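Local structure of exodeoxyribonuclease III (Archaeoglobus fulgidus, 2VOA) at residues I12-L16 and K42-F48; I30-T36 and N64-S70. The protein is an AP endonuclease of the exonuclease III family that probably cuts DNA at abasic sites with the help of magnesium or manganese ions. The protein carries 1 engineered substitution. All coordinates share one frame; numbering follows the deposited sequence.

Contact 1 (I12-L16 and K42-F48); sequences IRSRL and KFPEADF. With nucleotides of chain C.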
ATOM      1  N   ILE A  12       4.081   1.731  12.465  1.00 28.49           N
ATOM      2  CA  ILE A  12       3.127   2.801  12.777  1.00 28.44           C
ATOM      3  C   ILE A  12       2.786   3.621  11.519  1.00 27.97           C
ATOM      4  O   ILE A  12       1.621   3.999  11.317  1.00 27.04           O
ATOM      5  CB  ILE A  12       3.570   3.682  13.981  1.00 28.96           C
ATOM      6  CG1 ILE A  12       2.471   4.676  14.403  1.00 29.51           C
ATOM      7  CG2 ILE A  12       4.899   4.385  13.707  1.00 29.72           C
ATOM      8  CD1 ILE A  12       1.101   4.065  14.691  1.00 29.04           C
ATOM      9  N   ARG A  13       3.782   3.870  10.678  1.00 28.35           N
ATOM     10  CA  ARG A  13       3.563   4.688   9.470  1.00 29.70           C
ATOM     11  C   ARG A  13       2.624   4.006   8.467  1.00 29.84           C
ATOM     12  O   ARG A  13       1.992   4.670   7.639  1.00 30.66           O
ATOM     13  CB  ARG A  13       4.890   5.063   8.818  1.00 29.90           C
ATOM     14  CG  ARG A  13       5.671   6.153   9.544  1.00 31.43           C
ATOM     15  CD  ARG A  13       7.059   6.306   8.916  1.00 34.80           C
ATOM     16  NE  ARG A  13       7.752   5.018   9.013  1.00 36.80           N
ATOM     17  CZ  ARG A  13       8.959   4.737   8.531  1.00 36.05           C
ATOM     18  NH1 ARG A  13       9.695   5.656   7.884  1.00 33.55           N
ATOM     19  NH2 ARG A  13       9.427   3.514   8.713  1.00 31.93           N
ATOM     20  N   SER A  14       2.520   2.683   8.571  1.00 30.15           N
ATOM     21  CA  SER A  14       1.590   1.894   7.752  1.00 30.62           C
ATOM     22  C   SER A  14       0.285   1.529   8.483  1.00 30.18           C
ATOM     23  O   SER A  14      -0.525   0.784   7.937  1.00 30.82           O
ATOM     24  CB  SER A  14       2.268   0.622   7.247  1.00 30.48           C
ATOM     25  OG  SER A  14       3.199   0.938   6.228  1.00 33.84           O
ATOM     26  N   ARG A  15       0.071   2.072   9.687  1.00 29.24           N
ATOM     27  CA  ARG A  15      -1.096   1.704  10.511  1.00 28.75           C
ATOM     28  C   ARG A  15      -1.864   2.883  11.128  1.00 28.61           C
ATOM     29  O   ARG A  15      -2.773   2.676  11.952  1.00 28.49           O
ATOM     30  CB  ARG A  15      -0.691   0.701  11.610  1.00 29.39           C
ATOM     31  CG  ARG A  15      -1.745  -0.404  11.910  1.00 28.80           C
ATOM     32  CD  ARG A  15      -1.950  -1.327  10.691  1.00 29.34           C
ATOM     33  NE  ARG A  15      -0.690  -1.992  10.340  1.00 29.34           N
ATOM     34  CZ  ARG A  15      -0.434  -2.598   9.189  1.00 29.40           C
ATOM     35  NH1 ARG A  15      -1.353  -2.650   8.234  1.00 29.38           N
ATOM     36  NH2 ARG A  15       0.765  -3.156   8.996  1.00 29.34           N
ATOM     37  N   LEU A  16      -1.513   4.109  10.735  1.00 28.68           N
ATOM     38  CA  LEU A  16      -2.225   5.292  11.252  1.00 29.22           C
ATOM     39  C   LEU A  16      -3.714   5.257  10.910  1.00 29.06           C
ATOM     40  O   LEU A  16      -4.551   5.750  11.682  1.00 28.77           O
ATOM     41  CB  LEU A  16      -1.587   6.593  10.744  1.00 29.02           C
ATOM     42  CG  LEU A  16      -0.180   6.916  11.272  1.00 29.13           C
ATOM     43  CD1 LEU A  16       0.407   8.102  10.523  1.00 29.73           C
ATOM     44  CD2 LEU A  16      -0.172   7.173  12.797  1.00 31.55           C
ATOM     45  N   LYS A  42      11.506  10.260  12.345  1.00 30.54           N
ATOM     46  CA  LYS A  42      10.422  10.029  11.379  1.00 31.06           C
ATOM     47  C   LYS A  42       9.133   9.519  12.054  1.00 31.09           C
ATOM     48  O   LYS A  42       8.149   9.174  11.382  1.00 31.57           O
ATOM     49  CB  LYS A  42      10.862   9.047  10.291  1.00 30.95           C
ATOM     50  CG  LYS A  42      11.995   9.533   9.406  1.00 31.35           C
ATOM     51  CD  LYS A  42      12.207   8.602   8.230  1.00 33.15           C
ATOM     52  CE  LYS A  42      13.322   9.124   7.326  1.00 34.36           C
ATOM     53  NZ  LYS A  42      13.441   8.374   6.038  1.00 37.13           N
ATOM     54  N   PHE A  43       9.118   9.478  13.378  1.00 30.62           N
ATOM     55  CA  PHE A  43       7.889   9.036  14.050  1.00 30.30           C
ATOM     56  C   PHE A  43       6.779  10.059  13.748  1.00 30.54           C
ATOM     57  O   PHE A  43       7.007  11.261  13.854  1.00 30.30           O
ATOM     58  CB  PHE A  43       8.077   8.851  15.553  1.00 30.57           C
ATOM     59  CG  PHE A  43       6.891   8.212  16.229  1.00 29.87           C
ATOM     60  CD1 PHE A  43       6.875   6.829  16.494  1.00 30.99           C
ATOM     61  CD2 PHE A  43       5.779   8.974  16.564  1.00 31.92           C
ATOM     62  CE1 PHE A  43       5.784   6.247  17.098  1.00 31.83           C
ATOM     63  CE2 PHE A  43       4.683   8.398  17.163  1.00 31.37           C
ATOM     64  CZ  PHE A  43       4.680   7.035  17.423  1.00 32.39           C
ATOM     65  N   PRO A  44       5.586   9.580  13.339  1.00 30.67           N
ATOM     66  CA  PRO A  44       4.475  10.496  12.997  1.00 30.84           C
ATOM     67  C   PRO A  44       3.759  11.108  14.241  1.00 31.05           C
ATOM     68  O   PRO A  44       2.576  10.829  14.493  1.00 30.43           O
ATOM     69  CB  PRO A  44       3.529   9.590  12.196  1.00 30.25           C
ATOM     70  CG  PRO A  44       3.714   8.201  12.852  1.00 28.80           C
ATOM     71  CD  PRO A  44       5.211   8.153  13.162  1.00 30.88           C
ATOM     72  N   GLU A  45       4.456  11.957  14.997  1.00 31.37           N
ATOM     73  CA  GLU A  45       3.876  12.472  16.243  1.00 31.87           C
ATOM     74  C   GLU A  45       2.704  13.432  16.058  1.00 31.01           C
ATOM     75  O   GLU A  45       1.794  13.467  16.895  1.00 30.91           O
ATOM     76  CB  GLU A  45       4.922  13.036  17.222  1.00 32.73           C
ATOM     77  CG  GLU A  45       5.922  13.989  16.677  1.00 36.24           C
ATOM     78  CD  GLU A  45       6.434  14.938  17.757  1.00 39.83           C
ATOM     79  OE1 GLU A  45       6.694  16.103  17.417  1.00 43.72           O
ATOM     80  OE2 GLU A  45       6.538  14.533  18.943  1.00 39.95           O
ATOM     81  N   ALA A  46       2.725  14.185  14.957  1.00 30.03           N
ATOM     82  CA  ALA A  46       1.688  15.178  14.661  1.00 29.87           C
ATOM     83  C   ALA A  46       0.312  14.524  14.557  1.00 30.00           C
ATOM     84  O   ALA A  46      -0.679  15.092  15.010  1.00 29.11           O
ATOM     85  CB  ALA A  46       2.030  15.934  13.386  1.00 30.21           C
ATOM     86  N   ASP A  47       0.269  13.304  14.009  1.00 30.12           N
ATOM     87  CA  ASP A  47      -0.990  12.572  13.831  1.00 30.09           C
ATOM     88  C   ASP A  47      -1.660  12.296  15.182  1.00 29.27           C
ATOM     89  O   ASP A  47      -2.887  12.238  15.272  1.00 29.49           O
ATOM     90  CB  ASP A  47      -0.751  11.244  13.097  1.00 30.84           C
ATOM     91  CG  ASP A  47      -0.277  11.436  11.681  1.00 33.35           C
ATOM     92  OD1 ASP A  47      -1.082  11.180  10.758  1.00 37.87           O
ATOM     93  OD2 ASP A  47       0.888  11.851  11.482  1.00 36.74           O
ATOM     94  N   PHE A  48      -0.845  12.118  16.219  1.00 28.79           N
ATOM     95  CA  PHE A  48      -1.355  11.900  17.583  1.00 28.34           C
ATOM     96  C   PHE A  48      -1.758  13.213  18.234  1.00 28.14           C
ATOM     97  O   PHE A  48      -2.808  13.295  18.863  1.00 28.14           O
ATOM     98  CB  PHE A  48      -0.304  11.205  18.422  1.00 28.55           C
ATOM     99  CG  PHE A  48      -0.094   9.775  18.039  1.00 28.95           C
ATOM    100  CD1 PHE A  48       0.803   9.435  17.018  1.00 28.92           C
ATOM    101  CD2 PHE A  48      -0.790   8.771  18.698  1.00 31.02           C
ATOM    102  CE1 PHE A  48       1.002   8.083  16.668  1.00 28.86           C
ATOM    103  CE2 PHE A  48      -0.613   7.426  18.350  1.00 29.50           C
ATOM    104  CZ  PHE A  48       0.288   7.085  17.330  1.00 29.76           C
TER
ATOM    105  P    DG C   3       0.850  -4.272   5.268  1.00 28.92           P
ATOM    106  OP1  DG C   3      -0.465  -4.321   5.948  1.00 30.83           O
ATOM    107  OP2  DG C   3       0.963  -3.759   3.868  1.00 29.16           O
ATOM    108  O5'  DG C   3       1.879  -3.427   6.137  1.00 29.68           O
ATOM    109  C5'  DG C   3       3.168  -3.056   5.694  1.00 30.61           C
ATOM    110  C4'  DG C   3       4.125  -3.382   6.817  1.00 32.14           C
ATOM    111  O4'  DG C   3       4.241  -4.822   6.966  1.00 31.23           O
ATOM    112  C3'  DG C   3       5.540  -2.881   6.603  1.00 30.64           C
ATOM    113  O3'  DG C   3       5.646  -1.557   7.049  1.00 30.97           O
ATOM    114  C2'  DG C   3       6.319  -3.845   7.497  1.00 31.44           C
ATOM    115  C1'  DG C   3       5.622  -5.136   7.119  1.00 30.59           C
ATOM    116  N9   DG C   3       6.124  -5.821   5.914  1.00 31.49           N
ATOM    117  C8   DG C   3       5.469  -5.986   4.713  1.00 31.09           C
ATOM    118  N7   DG C   3       6.148  -6.645   3.817  1.00 31.45           N
ATOM    119  C5   DG C   3       7.347  -6.947   4.452  1.00 30.07           C
ATOM    120  C6   DG C   3       8.484  -7.659   3.969  1.00 30.39           C
ATOM    121  O6   DG C   3       8.637  -8.177   2.853  1.00 30.59           O
ATOM    122  N1   DG C   3       9.496  -7.739   4.931  1.00 30.74           N
ATOM    123  C2   DG C   3       9.402  -7.208   6.202  1.00 30.64           C
ATOM    124  N2   DG C   3      10.466  -7.374   6.998  1.00 30.71           N
ATOM    125  N3   DG C   3       8.337  -6.533   6.664  1.00 30.47           N
ATOM    126  C4   DG C   3       7.345  -6.449   5.744  1.00 30.40           C
ATOM    127  P    DG C   4       6.235  -0.391   6.116  1.00 29.18           P
ATOM    128  OP1  DG C   4       5.829   0.890   6.732  1.00 26.98           O
ATOM    129  OP2  DG C   4       5.886  -0.680   4.699  1.00 30.64           O
ATOM    130  O5'  DG C   4       7.818  -0.536   6.265  1.00 29.83           O
ATOM    131  C5'  DG C   4       8.424  -0.474   7.565  1.00 30.73           C
ATOM    132  C4'  DG C   4       9.730  -1.250   7.602  1.00 28.99           C
ATOM    133  O4'  DG C   4       9.471  -2.638   7.329  1.00 28.63           O
ATOM    134  C3'  DG C   4      10.770  -0.846   6.559  1.00 27.26           C
ATOM    135  O3'  DG C   4      11.496   0.263   7.036  1.00 27.67           O
ATOM    136  C2'  DG C   4      11.638  -2.110   6.523  1.00 27.29           C
ATOM    137  C1'  DG C   4      10.561  -3.195   6.600  1.00 28.59           C
ATOM    138  N9   DG C   4      10.111  -3.679   5.284  1.00 27.43           N
ATOM    139  C8   DG C   4       8.900  -3.454   4.657  1.00 27.84           C
ATOM    140  N7   DG C   4       8.792  -4.038   3.490  1.00 27.94           N
ATOM    141  C5   DG C   4      10.023  -4.696   3.305  1.00 28.01           C
ATOM    142  C6   DG C   4      10.523  -5.496   2.228  1.00 29.14           C
ATOM    143  O6   DG C   4       9.955  -5.794   1.159  1.00 29.84           O
ATOM    144  N1   DG C   4      11.829  -5.960   2.446  1.00 28.69           N
ATOM    145  C2   DG C   4      12.560  -5.698   3.595  1.00 28.68           C
ATOM    146  N2   DG C   4      13.802  -6.220   3.666  1.00 27.56           N
ATOM    147  N3   DG C   4      12.101  -4.953   4.604  1.00 28.42           N
ATOM    148  C4   DG C   4      10.830  -4.491   4.408  1.00 28.22           C
TER
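Ile12, in the loop after strand 2-8, and Leu16, the first residue of helix 16-26, both pack on Pro44, whose rigid ring touches each of them. Both methyls of Leu16 rest on it: CD1 lies 3.8 Å from Pro44 CB, while CD2 approaches CG of the same ring and also nears Phe48. CD1 also rests against the carboxylate of Asp47, 3.4 Å from OD1. This is only van der Waals contact of a methyl with a carboxylate; the charge of Asp47 is paired by a salt bridge to Arg50.

Ile12 suits a buried site with three partners. Its CG2 sits 3.8 Å from Pro44 CD and also reaches Phe43 CE1. With CG1 anti to the backbone N (chi1 -173°), that branch carries CD1 to the edge of the Phe48 ring, 4.1 Å from CZ. Arg13 lays its aliphatic part by Pro44 CD, and its guanidinium meets the methylene chain of Lys42 obliquely, NH1 to CD 3.9 Å.

The loop also faces DNA. Ser14 OG donates to OP1 of DG4 of chain C at 2.7 Å. Arg15 presents its guanidinium edge to the phosphate of DG3 of chain C, NH1 bonding OP1 at 3.0 Å (165° at the hydrogen) and NH2 bonding O5'; backbone carbonyls of Val9, Asn10 and Lys244 fix its rotation. A leucine in place of Arg15 would probably leave that phosphate without its positive partner and those carbonyls without their donors. Such a strand-to-helix loop, binding DNA phosphates and packing on helix 45-49, belongs to the DNase I-like fold of exonuclease III enzymes.

Contact 2 (I30-T36 and N64-S70); sequences ILCMQET and NGVAIAS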
ATOM      1  N   ILE A  30      -4.063   5.570  28.139  1.00 27.52           N
ATOM      2  CA  ILE A  30      -2.690   5.203  27.791  1.00 28.82           C
ATOM      3  C   ILE A  30      -2.788   4.112  26.713  1.00 28.50           C
ATOM      4  O   ILE A  30      -3.554   3.150  26.893  1.00 29.44           O
ATOM      5  CB  ILE A  30      -1.961   4.616  29.041  1.00 28.79           C
ATOM      6  CG1 ILE A  30      -1.788   5.694  30.110  1.00 29.31           C
ATOM      7  CG2 ILE A  30      -0.612   4.051  28.637  1.00 31.74           C
ATOM      8  CD1 ILE A  30      -1.464   5.193  31.484  1.00 31.50           C
ATOM      9  N   LEU A  31      -2.055   4.271  25.597  1.00 29.01           N
ATOM     10  CA  LEU A  31      -1.907   3.188  24.589  1.00 29.22           C
ATOM     11  C   LEU A  31      -0.431   2.919  24.384  1.00 29.86           C
ATOM     12  O   LEU A  31       0.296   3.803  23.881  1.00 29.87           O
ATOM     13  CB  LEU A  31      -2.538   3.575  23.240  1.00 29.66           C
ATOM     14  CG  LEU A  31      -2.239   2.579  22.105  1.00 31.91           C
ATOM     15  CD1 LEU A  31      -2.921   1.242  22.335  1.00 32.56           C
ATOM     16  CD2 LEU A  31      -2.623   3.160  20.731  1.00 30.71           C
ATOM     17  N   CYS A  32       0.001   1.716  24.778  1.00 30.08           N
ATOM     18  CA  CYS A  32       1.368   1.239  24.488  1.00 30.53           C
ATOM     19  C   CYS A  32       1.413   0.599  23.106  1.00 30.47           C
ATOM     20  O   CYS A  32       0.548  -0.211  22.782  1.00 31.04           O
ATOM     21  CB  CYS A  32       1.830   0.220  25.528  1.00 31.93           C
ATOM     22  SG  CYS A  32       1.931   0.959  27.148  1.00 33.91           S
ATOM     23  N   MET A  33       2.421   0.924  22.312  1.00 29.26           N
ATOM     24  CA  MET A  33       2.527   0.335  20.984  1.00 29.12           C
ATOM     25  C   MET A  33       3.875  -0.347  20.810  1.00 29.24           C
ATOM     26  O   MET A  33       4.870   0.115  21.363  1.00 28.70           O
ATOM     27  CB  MET A  33       2.387   1.434  19.914  1.00 29.07           C
ATOM     28  CG  MET A  33       1.009   2.034  19.843  1.00 29.75           C
ATOM     29  SD  MET A  33       0.995   3.596  18.933  1.00 31.41           S
ATOM     30  CE  MET A  33       1.339   4.760  20.272  1.00 30.18           C
ATOM     31  N   GLN A  34       3.897  -1.442  20.049  1.00 28.04           N
ATOM     32  CA  GLN A  34       5.146  -2.131  19.704  1.00 28.75           C
ATOM     33  C   GLN A  34       5.270  -2.328  18.209  1.00 27.90           C
ATOM     34  O   GLN A  34       4.267  -2.280  17.476  1.00 27.43           O
ATOM     35  CB  GLN A  34       5.226  -3.488  20.397  1.00 28.39           C
ATOM     36  CG  GLN A  34       4.967  -3.419  21.907  1.00 29.05           C
ATOM     37  CD  GLN A  34       3.510  -3.381  22.211  1.00 29.45           C
ATOM     38  OE1 GLN A  34       2.697  -3.984  21.485  1.00 31.12           O
ATOM     39  NE2 GLN A  34       3.153  -2.665  23.259  1.00 30.72           N
ATOM     40  N   GLU A  35       6.493  -2.634  17.777  1.00 27.19           N
ATOM     41  CA  GLU A  35       6.828  -2.743  16.350  1.00 28.46           C
ATOM     42  C   GLU A  35       6.364  -1.537  15.535  1.00 28.30           C
ATOM     43  O   GLU A  35       5.725  -1.659  14.492  1.00 28.93           O
ATOM     44  CB  GLU A  35       6.361  -4.094  15.763  1.00 28.73           C
ATOM     45  CG  GLU A  35       7.287  -5.200  16.207  1.00 32.18           C
ATOM     46  CD  GLU A  35       7.191  -6.458  15.364  1.00 39.17           C
ATOM     47  OE1 GLU A  35       6.271  -7.268  15.608  1.00 36.57           O
ATOM     48  OE2 GLU A  35       8.082  -6.669  14.496  1.00 39.09           O
ATOM     49  N   THR A  36       6.675  -0.352  16.059  1.00 28.37           N
ATOM     50  CA  THR A  36       6.469   0.911  15.335  1.00 28.13           C
ATOM     51  C   THR A  36       7.327   0.997  14.072  1.00 28.00           C
ATOM     52  O   THR A  36       6.948   1.682  13.098  1.00 27.09           O
ATOM     53  CB  THR A  36       6.739   2.148  16.232  1.00 28.34           C
ATOM     54  OG1 THR A  36       8.076   2.086  16.726  1.00 28.43           O
ATOM     55  CG2 THR A  36       5.784   2.165  17.433  1.00 28.07           C
ATOM     56  N   ASN A  64      11.734  -3.336  15.153  1.00 30.37           N
ATOM     57  CA  ASN A  64      11.431  -3.101  16.558  1.00 29.61           C
ATOM     58  C   ASN A  64      10.698  -1.777  16.735  1.00 28.94           C
ATOM     59  O   ASN A  64       9.873  -1.441  15.878  1.00 28.83           O
ATOM     60  CB  ASN A  64      12.714  -3.163  17.394  1.00 28.41           C
ATOM     61  CG  ASN A  64      13.462  -4.466  17.190  1.00 31.43           C
ATOM     62  OD1 ASN A  64      12.842  -5.519  16.984  1.00 32.56           O
ATOM     63  ND2 ASN A  64      14.785  -4.413  17.271  1.00 31.07           N
ATOM     64  N   GLY A  65      10.968  -1.049  17.827  1.00 28.02           N
ATOM     65  CA  GLY A  65      10.379   0.291  18.020  1.00 27.29           C
ATOM     66  C   GLY A  65       9.164   0.198  18.954  1.00 27.09           C
ATOM     67  O   GLY A  65       8.278  -0.659  18.791  1.00 28.40           O
ATOM     68  N   VAL A  66       9.131   1.079  19.944  1.00 26.85           N
ATOM     69  CA  VAL A  66       8.042   1.109  20.935  1.00 27.20           C
ATOM     70  C   VAL A  66       7.613   2.575  21.150  1.00 27.08           C
ATOM     71  O   VAL A  66       8.398   3.494  20.942  1.00 28.00           O
ATOM     72  CB  VAL A  66       8.494   0.495  22.293  1.00 27.51           C
ATOM     73  CG1 VAL A  66       8.616  -1.039  22.206  1.00 29.05           C
ATOM     74  CG2 VAL A  66       9.809   1.122  22.808  1.00 28.64           C
ATOM     75  N   ALA A  67       6.371   2.789  21.547  1.00 27.35           N
ATOM     76  CA  ALA A  67       5.866   4.154  21.777  1.00 27.44           C
ATOM     77  C   ALA A  67       4.752   4.049  22.808  1.00 28.45           C
ATOM     78  O   ALA A  67       4.192   2.949  23.013  1.00 28.93           O
ATOM     79  CB  ALA A  67       5.348   4.747  20.465  1.00 27.02           C
ATOM     80  N   ILE A  68       4.463   5.166  23.494  1.00 28.81           N
ATOM     81  CA  ILE A  68       3.274   5.228  24.356  1.00 28.08           C
ATOM     82  C   ILE A  68       2.550   6.538  24.028  1.00 28.63           C
ATOM     83  O   ILE A  68       3.167   7.616  24.050  1.00 27.54           O
ATOM     84  CB  ILE A  68       3.618   5.218  25.864  1.00 28.48           C
ATOM     85  CG1 ILE A  68       4.572   4.073  26.216  1.00 29.88           C
ATOM     86  CG2 ILE A  68       2.300   5.206  26.730  1.00 28.24           C
ATOM     87  CD1 ILE A  68       5.243   4.279  27.604  1.00 28.33           C
ATOM     88  N   ALA A  69       1.272   6.415  23.673  1.00 28.49           N
ATOM     89  CA  ALA A  69       0.375   7.577  23.501  1.00 28.80           C
ATOM     90  C   ALA A  69      -0.489   7.752  24.759  1.00 29.06           C
ATOM     91  O   ALA A  69      -0.908   6.758  25.390  1.00 29.32           O
ATOM     92  CB  ALA A  69      -0.490   7.393  22.258  1.00 29.22           C
ATOM     93  N   SER A  70      -0.733   8.999  25.146  1.00 28.19           N
ATOM     94  CA  SER A  70      -1.504   9.255  26.357  1.00 28.71           C
ATOM     95  C   SER A  70      -2.190  10.604  26.370  1.00 28.66           C
ATOM     96  O   SER A  70      -1.767  11.550  25.678  1.00 27.40           O
ATOM     97  CB  SER A  70      -0.617   9.088  27.603  1.00 28.12           C
ATOM     98  OG  SER A  70       0.482   9.997  27.599  1.00 29.02           O
TER
HETATM   99  O   HOH W   1      10.694  -5.719  14.033  1.00 32.10           O
HETATM  100  O   HOH W   2       8.710   4.288  18.045  1.00 25.81           O
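Leu31 and Ala69 form one hydrogen-bonded pair of an antiparallel ladder, and Met33 and Ala67 the next. Leu31 N donates to Ala69 O at 2.7 Å and Ala69 N returns a bond to Leu31 O; Met33 N reaches Ala67 O at 2.8 Å, nearly straight at 170°, and the reverse bond from Ala67 N to Met33 O is longer. Cys32 with Ile68 lies between them, and Ile30 with Ser70 and Gln34 with Val66 lie beyond; all three are non-hydrogen-bonded pairs. CA-H...O contacts run from Ile30, Ile68, Val66 and Gln34 to the carbonyls of Ala69, Leu31, Met33 and Gly65 respectively. Beyond the strand, Thr36 N donates to Gly65 O from above the carbonyl plane.

These strands lie inside a mixed six-stranded sheet, one of the two that make up the DNase I-like fold of this family; strand 2-8 flanks 30-34 on its other edge.

Apolar packing divides between the faces. On one, Ile30 CG2 and Ile68 CG2 lie side by side 3.7 Å apart, and Cys32 SG meets Ile68 CG1; their branched and compact side chains face strand 91-96 or 99-105. On the other, small Ala67 and Ala69 make room for Met33, whose chain bends at chi3 (-89°) and brings CE within 3.8 Å of Ala69 CB. Thr36 CG2, just past the end of strand 30-34, touches Ala67 CB as well.

There Thr36 OG1 comes 3.1 Å from Gly65 C; a beta carbon on Gly65 would collide with the hydroxyl and, at these backbone angles, jam against the preceding carbonyl O. Two waters bridge the segments: one donates to Glu35 OE2 and accepts from Asn64 N, while another joins Thr36 OG1, at 2.6 Å, to Val66 O. Glu35, a predicted magnesium ligand, is also held through OE1 by Asn8.

In the fold
From the N terminus, the chain leaves strand 2-8 through the DNA-facing loop 12-16, runs along helix 16-26 and returns to the same sheet as strand 30-34. It then passes through 42-48, where contact 1 closes a loop of 25 residues, and goes by way of strand 54-60 to strand 63-70, where contact 2 closes one of 27. Since 30-36 falls inside the first loop and 64-70 beyond it, the two closures cross instead of nesting. They meet directly: Ile12 N lies 2.9 Å from Thr36 O, a probable hydrogen bond tying the loop to the end of strand 30-34, while Phe43 and Phe48 seat helix 45-49 and the turn before it on Ala67, Ala69 and Met33.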